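Local structure of C-domain type II peptide synthetase (Streptomyces globisporus, 4ZNM) at residues F326-V329 and V330-R334; E339-T342 and H343-P346; P207-A210 and V211-F215; L20-H23 and Q24-L27; N431-D435 and E436-A440. The protein belongs to the condensation-domain family of peptide synthetases and is probably a free-standing (type II) member. One frame throughout, in Å; residues are numbered along the deposited sequence.

Interaction 1: residues F326-V329 and V330-R334; sequences FREV and VLRTR
Val330 sets the branch CG2 over one face of the Phe326 ring, one turn back in helix 326-335, while its N-H joins Phe326 O in the regular i to i+4 pattern. This is a CH-pi contact, Val330 CG2 lying 3.7 Å from the Phe326 ring centroid and off centre near CE2 and CZ. A chi1 of 177° places Phe326 CG beside its own carbonyl carbon, where the ring face can meet Val330 CG2. Both are apolar and buried, against Ala274 of helix 268-284. Leu331 rests CG on Arg327 O. Arg332 runs extended beside Glu328, but Arg332 NH2 stays 4.2 Å from Glu328 OE1; no N-H points at OE1, and any attraction is probably electrostatic only. Their firmer partners are Asp319 O for Arg332 and Ala324 N for Glu328. Thr333 suits a buried helical site because its hydroxyl can turn back on the backbone: Val329 O accepts from both Thr333 N and Thr333 OG1, the latter at 2.9 Å and 40° above the carbonyl plane.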
loop_
_atom_site.group_PDB
_atom_site.type_symbol
_atom_site.label_atom_id
_atom_site.label_comp_id
_atom_site.label_asym_id
_atom_site.label_seq_id
_atom_site.Cartn_x
_atom_site.Cartn_y
_atom_site.Cartn_z
ATOM N N PHE A 326 -7.202 27.409 1.309
ATOM C CA PHE A 326 -6.922 26.007 1.492
ATOM C C PHE A 326 -8.097 25.337 2.208
ATOM O O PHE A 326 -8.491 24.225 1.874
ATOM C CB PHE A 326 -5.640 25.829 2.282
ATOM C CG PHE A 326 -5.327 24.400 2.571
ATOM C CD1 PHE A 326 -4.926 23.565 1.550
ATOM C CD2 PHE A 326 -5.446 23.886 3.836
ATOM C CE1 PHE A 326 -4.647 22.256 1.781
ATOM C CE2 PHE A 326 -5.155 22.556 4.069
ATOM C CZ PHE A 326 -4.762 21.749 3.026
ATOM N N ARG A 327 -8.665 26.015 3.205
ATOM C CA ARG A 327 -9.754 25.399 3.956
ATOM C C ARG A 327 -10.878 24.957 3.036
ATOM O O ARG A 327 -11.467 23.883 3.224
ATOM C CB ARG A 327 -10.299 26.350 5.027
ATOM C CG ARG A 327 -11.390 25.713 5.894
ATOM C CD ARG A 327 -11.909 26.653 6.941
ATOM N NE ARG A 327 -10.837 27.167 7.792
ATOM C CZ ARG A 327 -10.266 26.471 8.773
ATOM N NH1 ARG A 327 -10.652 25.224 9.029
ATOM N NH2 ARG A 327 -9.303 27.032 9.486
ATOM N N GLU A 328 -11.177 25.761 2.025
ATOM C CA GLU A 328 -12.231 25.392 1.080
ATOM C C GLU A 328 -11.809 24.191 0.222
ATOM O O GLU A 328 -12.640 23.354 -0.121
ATOM C CB GLU A 328 -12.605 26.589 0.190
ATOM C CG GLU A 328 -13.433 27.607 0.914
ATOM C CD GLU A 328 -13.787 28.849 0.079
ATOM O OE1 GLU A 328 -13.695 28.815 -1.173
ATOM O OE2 GLU A 328 -14.159 29.872 0.703
ATOM N N VAL A 329 -10.529 24.077 -0.119
ATOM C CA VAL A 329 -10.072 22.880 -0.848
ATOM C C VAL A 329 -10.346 21.623 -0.004
ATOM O O VAL A 329 -10.846 20.605 -0.512
ATOM C CB VAL A 329 -8.580 22.953 -1.223
ATOM C CG1 VAL A 329 -8.160 21.688 -1.961
ATOM C CG2 VAL A 329 -8.303 24.139 -2.150
ATOM N N VAL A 330 -10.025 21.697 1.288
ATOM C CA VAL A 330 -10.186 20.546 2.174
ATOM C C VAL A 330 -11.671 20.191 2.282
ATOM O O VAL A 330 -12.045 19.015 2.250
ATOM C CB VAL A 330 -9.571 20.818 3.573
ATOM C CG1 VAL A 330 -9.723 19.598 4.485
ATOM C CG2 VAL A 330 -8.108 21.161 3.447
ATOM N N LEU A 331 -12.528 21.198 2.392
ATOM C CA LEU A 331 -13.951 20.931 2.544
ATOM C C LEU A 331 -14.530 20.282 1.280
ATOM O O LEU A 331 -15.329 19.354 1.379
ATOM C CB LEU A 331 -14.702 22.210 2.875
ATOM C CG LEU A 331 -14.420 22.776 4.268
ATOM C CD1 LEU A 331 -15.077 24.128 4.379
ATOM C CD2 LEU A 331 -14.888 21.867 5.401
ATOM N N ARG A 332 -14.108 20.743 0.103
ATOM C CA ARG A 332 -14.521 20.112 -1.159
ATOM C C ARG A 332 -13.996 18.692 -1.245
ATOM O O ARG A 332 -14.694 17.794 -1.697
ATOM C CB ARG A 332 -14.052 20.934 -2.334
ATOM C CG ARG A 332 -14.850 22.250 -2.412
ATOM C CD ARG A 332 -14.423 23.071 -3.589
ATOM N NE ARG A 332 -14.952 24.422 -3.505
ATOM C CZ ARG A 332 -14.833 25.335 -4.461
ATOM N NH1 ARG A 332 -14.192 25.040 -5.587
ATOM N NH2 ARG A 332 -15.334 26.555 -4.281
ATOM N N THR A 333 -12.783 18.490 -0.750
ATOM C CA THR A 333 -12.196 17.164 -0.746
ATOM C C THR A 333 -13.052 16.252 0.106
ATOM O O THR A 333 -13.295 15.106 -0.273
ATOM C CB THR A 333 -10.754 17.187 -0.225
ATOM O OG1 THR A 333 -9.945 17.906 -1.155
ATOM C CG2 THR A 333 -10.187 15.771 -0.032
ATOM N N ARG A 334 -13.516 16.766 1.250
ATOM C CA ARG A 334 -14.321 15.965 2.175
ATOM C C ARG A 334 -15.607 15.539 1.482
ATOM O O ARG A 334 -16.037 14.393 1.580
ATOM C CB ARG A 334 -14.642 16.745 3.454
ATOM C CG ARG A 334 -15.510 15.986 4.450
ATOM C CD ARG A 334 -15.642 16.758 5.744
ATOM N NE ARG A 334 -16.548 17.878 5.584
ATOM C CZ ARG A 334 -16.766 18.824 6.498
ATOM N NH1 ARG A 334 -17.623 19.804 6.252
ATOM N NH2 ARG A 334 -16.112 18.812 7.640
#

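Interaction 2: residues E339-T342 and H343-P346; sequences EAFT and HELP
The short helix 339-342 ends at His343, where the backbone departs from helical form, and the His343 side chain runs alongside Thr342, pointing the same way. From His343 CB, 3.6 Å from Glu339 O, the side chain passes to CG and then CD2, which comes within 3.3 Å of Glu339 O, near the ring plane at its edge. Over one face, Thr342 CG2 stands above the ring centre, 4.0 Å from the centroid, a CH-pi contact. With Thr342 CG2 anti to the backbone N and OG1 on the other branch, the methyl is left to meet the imidazole while the hydroxyl bonds Gly338 O. The ring also stacks with Phe215 of helix 207-219, and ND1 makes a weak bond to Ser212 OG. His343 N closes the last turn on Glu339 O at 3.0 Å. Glu344 suits its place because its extended chain carries OE2 to Ser295 and Asn312, and a water donates to Glu344 OE1 at 2.7 Å and to Phe341 O at 2.9 Å.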
loop_
_atom_site.group_PDB
_atom_site.type_symbol
_atom_site.label_atom_id
_atom_site.label_comp_id
_atom_site.label_asym_id
_atom_site.label_seq_id
_atom_site.Cartn_x
_atom_site.Cartn_y
_atom_site.Cartn_z
ATOM N N GLU A 339 -18.856 11.108 -1.068
ATOM C CA GLU A 339 -19.682 10.466 -2.094
ATOM C C GLU A 339 -18.931 9.328 -2.802
ATOM O O GLU A 339 -19.557 8.378 -3.261
ATOM C CB GLU A 339 -20.204 11.502 -3.075
ATOM C CG GLU A 339 -19.159 12.338 -3.651
ATOM C CD GLU A 339 -19.709 13.366 -4.590
ATOM O OE1 GLU A 339 -18.915 13.809 -5.450
ATOM O OE2 GLU A 339 -20.909 13.723 -4.448
ATOM N N ALA A 340 -17.601 9.368 -2.815
ATOM C CA ALA A 340 -16.830 8.321 -3.491
ATOM C C ALA A 340 -16.987 7.011 -2.725
ATOM O O ALA A 340 -17.259 5.966 -3.311
ATOM C CB ALA A 340 -15.364 8.705 -3.601
ATOM N N PHE A 341 -16.861 7.076 -1.404
ATOM C CA PHE A 341 -16.996 5.889 -0.600
ATOM C C PHE A 341 -18.449 5.414 -0.586
ATOM O O PHE A 341 -18.698 4.220 -0.571
ATOM C CB PHE A 341 -16.477 6.150 0.824
ATOM C CG PHE A 341 -14.966 6.270 0.907
ATOM C CD1 PHE A 341 -14.159 5.167 0.675
ATOM C CD2 PHE A 341 -14.360 7.473 1.229
ATOM C CE1 PHE A 341 -12.784 5.269 0.747
ATOM C CE2 PHE A 341 -12.977 7.574 1.312
ATOM C CZ PHE A 341 -12.192 6.473 1.063
ATOM N N THR A 342 -19.412 6.329 -0.593
ATOM C CA THR A 342 -20.822 5.909 -0.622
ATOM C C THR A 342 -21.110 5.083 -1.862
ATOM O O THR A 342 -21.823 4.078 -1.813
ATOM C CB THR A 342 -21.773 7.111 -0.598
ATOM O OG1 THR A 342 -21.682 7.733 0.679
ATOM C CG2 THR A 342 -23.233 6.687 -0.856
ATOM N N HIS A 343 -20.535 5.504 -2.982
ATOM C CA HIS A 343 -20.830 4.845 -4.251
ATOM C C HIS A 343 -19.704 3.972 -4.726
ATOM O O HIS A 343 -19.626 3.647 -5.912
ATOM C CB HIS A 343 -21.141 5.876 -5.324
ATOM C CG HIS A 343 -22.373 6.673 -5.040
ATOM N ND1 HIS A 343 -23.641 6.155 -5.199
ATOM C CD2 HIS A 343 -22.532 7.950 -4.621
ATOM C CE1 HIS A 343 -24.534 7.087 -4.896
ATOM N NE2 HIS A 343 -23.888 8.186 -4.549
ATOM N N GLU A 344 -18.841 3.566 -3.806
ATOM C CA GLU A 344 -17.632 2.872 -4.226
ATOM C C GLU A 344 -17.958 1.621 -5.035
ATOM O O GLU A 344 -18.811 0.811 -4.661
ATOM C CB GLU A 344 -16.751 2.487 -3.032
ATOM C CG GLU A 344 -15.496 1.768 -3.483
ATOM C CD GLU A 344 -14.465 1.463 -2.369
ATOM O OE1 GLU A 344 -14.682 1.877 -1.216
ATOM O OE2 GLU A 344 -13.445 0.781 -2.669
ATOM N N LEU A 345 -17.214 1.454 -6.124
ATOM C CA LEU A 345 -17.277 0.234 -6.926
ATOM C C LEU A 345 -15.905 -0.358 -7.217
ATOM O O LEU A 345 -14.925 0.385 -7.360
ATOM C CB LEU A 345 -17.966 0.526 -8.263
ATOM C CG LEU A 345 -19.447 0.936 -8.251
ATOM C CD1 LEU A 345 -19.861 1.281 -9.662
ATOM C CD2 LEU A 345 -20.328 -0.182 -7.688
ATOM N N PRO A 346 -15.839 -1.687 -7.373
ATOM C CA PRO A 346 -14.581 -2.264 -7.860
ATOM C C PRO A 346 -14.200 -1.627 -9.185
ATOM O O PRO A 346 -15.012 -1.641 -10.129
ATOM C CB PRO A 346 -14.897 -3.754 -8.036
ATOM C CG PRO A 346 -16.274 -3.960 -7.470
ATOM C CD PRO A 346 -16.950 -2.653 -7.434
HETATM O O HOH W 1 -16.748 2.401 0.459
#

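Interaction 3: residues P207-A210 and V211-F215; sequences PRVA and VSKEF
Arg208 reaches forward along helix 207-219 until NH1 lies 2.8 Å from Ser212 OG, one turn on. The approach is oblique to the guanidinium plane. Two torsions bring it there: Arg208 CG sits between the backbone N and the carbonyl carbon (chi1 68°), and a bend at chi3 (-77°) brings NH1 to Ser212 OG. Ser212 meets the same residue through its backbone as well, its N-H bonding Arg208 O at 2.8 Å. A short side chain suits this buried place, since it leaves room for the guanidinium alongside and offers OG to a polar neighbour.

Further round the helix Val209 and Lys213 lie side by side, pointing the same way. Val209 CG1 packs on the aliphatic part of the lysine, 3.8 Å from Lys213 CE, while Lys213 N donates to Val209 O. Lysine serves well here because its extended methylene chain can cover a valine and still carry the ammonium group onward.

The second shell lies in the loop after helix 339-342. Glu344 O accepts from Arg208 NH1, giving the guanidinium a firm partner, and Leu345 packs against Arg208, Ser212 and Lys213. The whole is a surface helix of the condensation domain, its i to i+4 bonds running from Ser212, Lys213 and Glu214 to Arg208, Val209 and Ala210, whose inner side is docked on a loop by polar and apolar contacts together.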
loop_
_atom_site.group_PDB
_atom_site.type_symbol
_atom_site.label_atom_id
_atom_site.label_comp_id
_atom_site.label_asym_id
_atom_site.label_seq_id
_atom_site.Cartn_x
_atom_site.Cartn_y
_atom_site.Cartn_z
ATOM N N PRO A 207 -28.783 -4.229 -6.239
ATOM C CA PRO A 207 -29.445 -3.117 -6.947
ATOM C C PRO A 207 -28.720 -1.777 -6.837
ATOM O O PRO A 207 -28.753 -1.003 -7.796
ATOM C CB PRO A 207 -30.818 -3.041 -6.270
ATOM C CG PRO A 207 -31.013 -4.401 -5.663
ATOM C CD PRO A 207 -29.650 -4.823 -5.211
ATOM N N ARG A 208 -28.060 -1.509 -5.710
ATOM C CA ARG A 208 -27.339 -0.243 -5.538
ATOM C C ARG A 208 -26.251 -0.059 -6.589
ATOM O O ARG A 208 -25.759 1.047 -6.796
ATOM C CB ARG A 208 -26.707 -0.145 -4.144
ATOM C CG ARG A 208 -25.554 -1.114 -3.893
ATOM C CD ARG A 208 -24.569 -0.600 -2.840
ATOM N NE ARG A 208 -23.670 0.437 -3.353
ATOM C CZ ARG A 208 -22.516 0.203 -3.984
ATOM N NH1 ARG A 208 -21.775 1.223 -4.413
ATOM N NH2 ARG A 208 -22.099 -1.043 -4.199
ATOM N N VAL A 209 -25.851 -1.149 -7.230
ATOM C CA VAL A 209 -24.741 -1.086 -8.157
ATOM C C VAL A 209 -25.137 -0.218 -9.348
ATOM O O VAL A 209 -24.383 0.654 -9.764
ATOM C CB VAL A 209 -24.307 -2.487 -8.599
ATOM C CG1 VAL A 209 -23.309 -2.403 -9.771
ATOM C CG2 VAL A 209 -23.695 -3.232 -7.402
ATOM N N ALA A 210 -26.331 -0.455 -9.871
ATOM C CA ALA A 210 -26.817 0.297 -11.012
ATOM C C ALA A 210 -26.927 1.772 -10.641
ATOM O O ALA A 210 -26.543 2.632 -11.424
ATOM C CB ALA A 210 -28.141 -0.251 -11.468
ATOM N N VAL A 211 -27.432 2.054 -9.439
ATOM C CA VAL A 211 -27.477 3.414 -8.910
ATOM C C VAL A 211 -26.059 4.039 -8.861
ATOM O O VAL A 211 -25.861 5.194 -9.248
ATOM C CB VAL A 211 -28.135 3.431 -7.516
ATOM C CG1 VAL A 211 -28.110 4.826 -6.926
ATOM C CG2 VAL A 211 -29.575 2.942 -7.586
ATOM N N SER A 212 -25.065 3.279 -8.404
ATOM C CA SER A 212 -23.732 3.832 -8.262
ATOM C C SER A 212 -23.098 4.079 -9.635
ATOM O O SER A 212 -22.405 5.075 -9.842
ATOM C CB SER A 212 -22.835 2.899 -7.427
ATOM O OG SER A 212 -23.229 2.883 -6.060
ATOM N N LYS A 213 -23.333 3.157 -10.565
ATOM C CA LYS A 213 -22.826 3.299 -11.936
ATOM C C LYS A 213 -23.363 4.579 -12.549
ATOM O O LYS A 213 -22.625 5.290 -13.221
ATOM C CB LYS A 213 -23.206 2.089 -12.815
ATOM C CG LYS A 213 -22.280 0.910 -12.587
ATOM C CD LYS A 213 -22.663 -0.350 -13.329
ATOM C CE LYS A 213 -21.618 -1.423 -13.058
ATOM N NZ LYS A 213 -21.644 -2.528 -14.026
ATOM N N GLU A 214 -24.630 4.874 -12.297
ATOM C CA GLU A 214 -25.231 6.090 -12.857
ATOM C C GLU A 214 -24.609 7.301 -12.181
ATOM O O GLU A 214 -24.351 8.291 -12.838
ATOM C CB GLU A 214 -26.751 6.118 -12.691
ATOM C CG GLU A 214 -27.451 7.010 -13.736
ATOM C CD GLU A 214 -28.960 7.126 -13.519
ATOM O OE1 GLU A 214 -29.615 6.094 -13.253
ATOM O OE2 GLU A 214 -29.493 8.255 -13.624
ATOM N N PHE A 215 -24.339 7.216 -10.880
ATOM C CA PHE A 215 -23.623 8.298 -10.199
ATOM C C PHE A 215 -22.255 8.574 -10.835
ATOM O O PHE A 215 -21.897 9.718 -11.080
ATOM C CB PHE A 215 -23.429 7.983 -8.708
ATOM C CG PHE A 215 -22.392 8.850 -8.050
ATOM C CD1 PHE A 215 -22.736 10.079 -7.545
ATOM C CD2 PHE A 215 -21.077 8.448 -7.966
ATOM C CE1 PHE A 215 -21.794 10.885 -6.976
ATOM C CE2 PHE A 215 -20.123 9.269 -7.404
ATOM C CZ PHE A 215 -20.492 10.480 -6.891
#

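Interaction 4: residues L20-H23 and Q24-L27; sequences LSFH and QEFL
Ser21 and Gln24 grip each other through two reciprocal hydrogen bonds, a capping box at the start of helix 22-28. Gln24 N donates to Ser21 OG at 2.9 Å, and Ser21 N donates to Gln24 OE1 at 3.1 Å, tilted 34° from the amide plane. Serine suits the N-cap because its short hydroxyl, held between backbone N and carbonyl carbon (chi1 65°), can reach an amide that the first turn leaves without a helical acceptor. Gln24 is long enough for its carbonyl to return to Ser21 while NE2 donates to Thr158 O.

Ring contacts follow. Leu27 CG stands over one face of the His23 imidazole, 4.3 Å from its centroid, whereas the Phe26 ring is inclined to it by 26° and displaced so far that overlap is slight. Glu25 OE1 lies 3.7 Å from Phe22 CD1, at the ring edge.

Outward, Glu25 OE2 forms a salt bridge with Arg201 of helix 193-203, OE1 a hydrogen bond with Ser348 of helix 347-350, and Leu20 packs on strand 87-92.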
loop_
_atom_site.group_PDB
_atom_site.type_symbol
_atom_site.label_atom_id
_atom_site.label_comp_id
_atom_site.label_asym_id
_atom_site.label_seq_id
_atom_site.Cartn_x
_atom_site.Cartn_y
_atom_site.Cartn_z
ATOM N N LEU A 20 -10.211 -14.923 -10.289
ATOM C CA LEU A 20 -9.391 -13.776 -9.911
ATOM C C LEU A 20 -10.324 -12.832 -9.204
ATOM O O LEU A 20 -11.489 -12.669 -9.619
ATOM C CB LEU A 20 -8.745 -13.067 -11.103
ATOM C CG LEU A 20 -7.661 -13.762 -11.920
ATOM C CD1 LEU A 20 -7.259 -12.873 -13.106
ATOM C CD2 LEU A 20 -6.461 -14.060 -11.074
ATOM N N SER A 21 -9.825 -12.194 -8.161
ATOM C CA SER A 21 -10.578 -11.126 -7.514
ATOM C C SER A 21 -10.727 -9.924 -8.446
ATOM O O SER A 21 -9.996 -9.804 -9.421
ATOM C CB SER A 21 -9.873 -10.684 -6.253
ATOM O OG SER A 21 -8.613 -10.096 -6.565
ATOM N N PHE A 22 -11.642 -9.010 -8.123
ATOM C CA PHE A 22 -11.725 -7.745 -8.828
ATOM C C PHE A 22 -10.404 -6.990 -8.749
ATOM O O PHE A 22 -9.953 -6.407 -9.754
ATOM C CB PHE A 22 -12.866 -6.887 -8.269
ATOM C CG PHE A 22 -14.237 -7.380 -8.625
ATOM C CD1 PHE A 22 -14.503 -7.931 -9.873
ATOM C CD2 PHE A 22 -15.278 -7.261 -7.729
ATOM C CE1 PHE A 22 -15.764 -8.360 -10.208
ATOM C CE2 PHE A 22 -16.552 -7.697 -8.060
ATOM C CZ PHE A 22 -16.793 -8.240 -9.303
ATOM N N HIS A 23 -9.738 -7.031 -7.597
ATOM C CA HIS A 23 -8.477 -6.357 -7.514
ATOM C C HIS A 23 -7.464 -6.987 -8.478
ATOM O O HIS A 23 -6.698 -6.293 -9.117
ATOM C CB HIS A 23 -7.920 -6.396 -6.106
ATOM C CG HIS A 23 -6.565 -5.783 -5.998
ATOM N ND1 HIS A 23 -6.334 -4.441 -6.231
ATOM C CD2 HIS A 23 -5.357 -6.331 -5.711
ATOM C CE1 HIS A 23 -5.047 -4.183 -6.063
ATOM N NE2 HIS A 23 -4.432 -5.309 -5.746
ATOM N N GLN A 24 -7.438 -8.303 -8.543
ATOM C CA GLN A 24 -6.498 -8.989 -9.422
ATOM C C GLN A 24 -6.834 -8.697 -10.910
ATOM O O GLN A 24 -5.930 -8.576 -11.739
ATOM C CB GLN A 24 -6.507 -10.482 -9.108
ATOM C CG GLN A 24 -5.780 -10.747 -7.770
ATOM C CD GLN A 24 -5.978 -12.138 -7.201
ATOM O OE1 GLN A 24 -6.867 -12.871 -7.620
ATOM N NE2 GLN A 24 -5.159 -12.488 -6.193
ATOM N N GLU A 25 -8.117 -8.568 -11.233
ATOM C CA GLU A 25 -8.541 -8.090 -12.567
ATOM C C GLU A 25 -7.974 -6.706 -12.900
ATOM O O GLU A 25 -7.505 -6.443 -14.020
ATOM C CB GLU A 25 -10.066 -8.002 -12.666
ATOM C CG GLU A 25 -10.769 -9.310 -12.823
ATOM C CD GLU A 25 -12.283 -9.159 -13.018
ATOM O OE1 GLU A 25 -12.811 -8.019 -13.169
ATOM O OE2 GLU A 25 -12.941 -10.218 -13.011
ATOM N N PHE A 26 -8.061 -5.811 -11.931
ATOM C CA PHE A 26 -7.461 -4.493 -12.074
ATOM C C PHE A 26 -5.973 -4.648 -12.391
ATOM O O PHE A 26 -5.476 -4.021 -13.301
ATOM C CB PHE A 26 -7.704 -3.663 -10.801
ATOM C CG PHE A 26 -6.800 -2.472 -10.647
ATOM C CD1 PHE A 26 -7.070 -1.292 -11.287
ATOM C CD2 PHE A 26 -5.696 -2.535 -9.828
ATOM C CE1 PHE A 26 -6.256 -0.220 -11.115
ATOM C CE2 PHE A 26 -4.874 -1.458 -9.672
ATOM C CZ PHE A 26 -5.158 -0.303 -10.302
ATOM N N LEU A 27 -5.262 -5.509 -11.672
ATOM C CA LEU A 27 -3.834 -5.702 -11.940
ATOM C C LEU A 27 -3.564 -6.225 -13.377
ATOM O O LEU A 27 -2.574 -5.850 -13.985
ATOM C CB LEU A 27 -3.213 -6.660 -10.897
ATOM C CG LEU A 27 -3.260 -6.144 -9.419
ATOM C CD1 LEU A 27 -2.769 -7.170 -8.436
ATOM C CD2 LEU A 27 -2.454 -4.883 -9.259
#

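Interaction 5: residues N431-D435 and E436-A440; sequences NRFKD and ETMAA
Asp435 O takes the shortest backbone bond of this helix start, from Ala439 N at 2.8 Å, and a second from Gln245 NE2 of strand 242-249. Lys434 is the N-cap of helix 435-454. Its own carbonyl receives a weak bond from Met438 N, at 3.4 Å. A water accepts from Asp435 N at 2.8 Å and gives a weak bond to Glu436 OE1, whose chain bends at chi2 (73°) to turn the carboxylate back to the cap. Acidic residues suit this first turn, where the positive end of the helix dipole would probably stabilise their charge; Asp435 OD1 is also bonded by Tyr428.

On the buried side, Phe433 offers a ring face to Met438, present as selenomethionine. Met438 CE sits 3.6 Å from the Phe433 ring centroid, shifted to the CD1 and CE1 side, and SE stands over the same ring at 4.6 Å, a Met-aromatic contact. Thr437 CG2 approaches Phe433 CD1 obliquely at 4.0 Å, while its OG1 bonds Asp231. A flexible selenoether chain, like methionine's thioether, can bend to lay its end on a flat ring, so dispersion and a weak CH-pi attraction hold the loop after strand 422-429 to the helix.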
loop_
_atom_site.group_PDB
_atom_site.type_symbol
_atom_site.label_atom_id
_atom_site.label_comp_id
_atom_site.label_asym_id
_atom_site.label_seq_id
_atom_site.Cartn_x
_atom_site.Cartn_y
_atom_site.Cartn_z
ATOM N N ASN A 431 12.572 3.860 -15.077
ATOM C CA ASN A 431 12.555 3.943 -16.540
ATOM C C ASN A 431 11.754 5.162 -17.062
ATOM O O ASN A 431 11.660 5.372 -18.266
ATOM C CB ASN A 431 11.982 2.662 -17.139
ATOM C CG ASN A 431 10.695 2.244 -16.484
ATOM O OD1 ASN A 431 10.640 2.100 -15.276
ATOM N ND2 ASN A 431 9.659 2.034 -17.275
ATOM N N ARG A 432 11.203 5.975 -16.167
ATOM C CA ARG A 432 10.372 7.100 -16.580
ATOM C C ARG A 432 10.765 8.377 -15.861
ATOM O O ARG A 432 10.637 9.450 -16.412
ATOM C CB ARG A 432 8.893 6.799 -16.303
ATOM C CG ARG A 432 8.311 5.619 -17.108
ATOM C CD ARG A 432 8.347 5.816 -18.648
ATOM N NE ARG A 432 7.512 6.903 -19.129
ATOM C CZ ARG A 432 6.215 6.794 -19.380
ATOM N NH1 ARG A 432 5.590 5.645 -19.173
ATOM N NH2 ARG A 432 5.536 7.853 -19.821
ATOM N N PHE A 433 11.224 8.267 -14.616
ATOM C CA PHE A 433 11.591 9.455 -13.854
ATOM C C PHE A 433 12.985 9.371 -13.313
ATOM O O PHE A 433 13.398 8.330 -12.809
ATOM C CB PHE A 433 10.628 9.678 -12.676
ATOM C CG PHE A 433 9.317 10.295 -13.071
ATOM C CD1 PHE A 433 9.245 11.653 -13.371
ATOM C CD2 PHE A 433 8.160 9.530 -13.134
ATOM C CE1 PHE A 433 8.030 12.243 -13.724
ATOM C CE2 PHE A 433 6.944 10.090 -13.480
ATOM C CZ PHE A 433 6.869 11.462 -13.765
ATOM N N LYS A 434 13.679 10.503 -13.368
ATOM C CA LYS A 434 14.917 10.706 -12.634
ATOM C C LYS A 434 14.672 10.991 -11.158
ATOM O O LYS A 434 13.648 11.598 -10.786
ATOM C CB LYS A 434 15.687 11.865 -13.247
ATOM C CG LYS A 434 16.238 11.563 -14.622
ATOM C CD LYS A 434 16.462 12.852 -15.387
ATOM C CE LYS A 434 17.651 12.753 -16.326
ATOM N NZ LYS A 434 17.420 13.536 -17.568
ATOM N N ASP A 435 15.628 10.589 -10.322
ATOM C CA ASP A 435 15.497 10.734 -8.859
ATOM C C ASP A 435 15.341 12.190 -8.410
ATOM O O ASP A 435 14.593 12.488 -7.478
ATOM C CB ASP A 435 16.713 10.134 -8.153
ATOM C CG ASP A 435 16.865 8.645 -8.417
ATOM O OD1 ASP A 435 15.835 7.946 -8.536
ATOM O OD2 ASP A 435 18.023 8.173 -8.512
ATOM N N GLU A 436 16.054 13.079 -9.091
ATOM C CA GLU A 436 16.056 14.505 -8.795
ATOM C C GLU A 436 14.677 15.141 -9.010
ATOM O O GLU A 436 14.223 15.968 -8.231
ATOM C CB GLU A 436 17.091 15.204 -9.674
ATOM C CG GLU A 436 18.535 14.791 -9.377
ATOM C CD GLU A 436 18.915 13.372 -9.873
ATOM O OE1 GLU A 436 18.194 12.790 -10.734
ATOM O OE2 GLU A 436 19.953 12.847 -9.390
ATOM N N THR A 437 14.022 14.758 -10.088
ATOM C CA THR A 437 12.681 15.231 -10.381
ATOM C C THR A 437 11.740 14.880 -9.243
ATOM O O THR A 437 10.938 15.699 -8.812
ATOM C CB THR A 437 12.144 14.600 -11.672
ATOM O OG1 THR A 437 13.052 14.897 -12.720
ATOM C CG2 THR A 437 10.754 15.112 -12.020
HETATM N N MSE A 438 11.828 13.646 -8.775
HETATM C CA MSE A 438 10.934 13.172 -7.717
HETATM C C MSE A 438 11.318 13.786 -6.355
HETATM O O MSE A 438 10.459 14.065 -5.525
HETATM C CB MSE A 438 10.959 11.658 -7.668
HETATM C CG MSE A 438 10.321 11.045 -8.908
HETATM SE SE MSE A 438 8.344 11.202 -8.816
HETATM C CE MSE A 438 8.121 12.523 -10.212
ATOM N N ALA A 439 12.614 13.997 -6.147
ATOM C CA ALA A 439 13.101 14.675 -4.958
ATOM C C ALA A 439 12.526 16.091 -4.859
ATOM O O ALA A 439 12.115 16.532 -3.771
ATOM C CB ALA A 439 14.630 14.719 -4.974
ATOM N N ALA A 440 12.492 16.799 -5.987
ATOM C CA ALA A 440 11.934 18.159 -6.029
ATOM C C ALA A 440 10.422 18.124 -5.836
ATOM O O ALA A 440 9.847 18.962 -5.157
ATOM C CB ALA A 440 12.291 18.862 -7.358
HETATM O O HOH W 2 17.990 9.459 -11.441
#

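Overall arrangement
From the N terminus the order is interaction 4, 3, 1, 2 and 5. Each joins adjacent segments, so they follow in series: none nests in or crosses another, and none closes a long loop. Interaction 4 starts helix 22-28, and its Phe22 touches Pro346 of interaction 2. Interaction 2, the exit from helix 339-342, also meets interaction 3 on helix 207-219, with centres about 10 Å apart; it thus links two parts distant in sequence. Interaction 1 precedes it on helix 326-335, their nearest atoms about 5 Å apart without touching. Interaction 5, leading from strand 422-429 into helix 435-454, stands apart from all the others, its nearest neighbour atoms about 15 Å away in interaction 4.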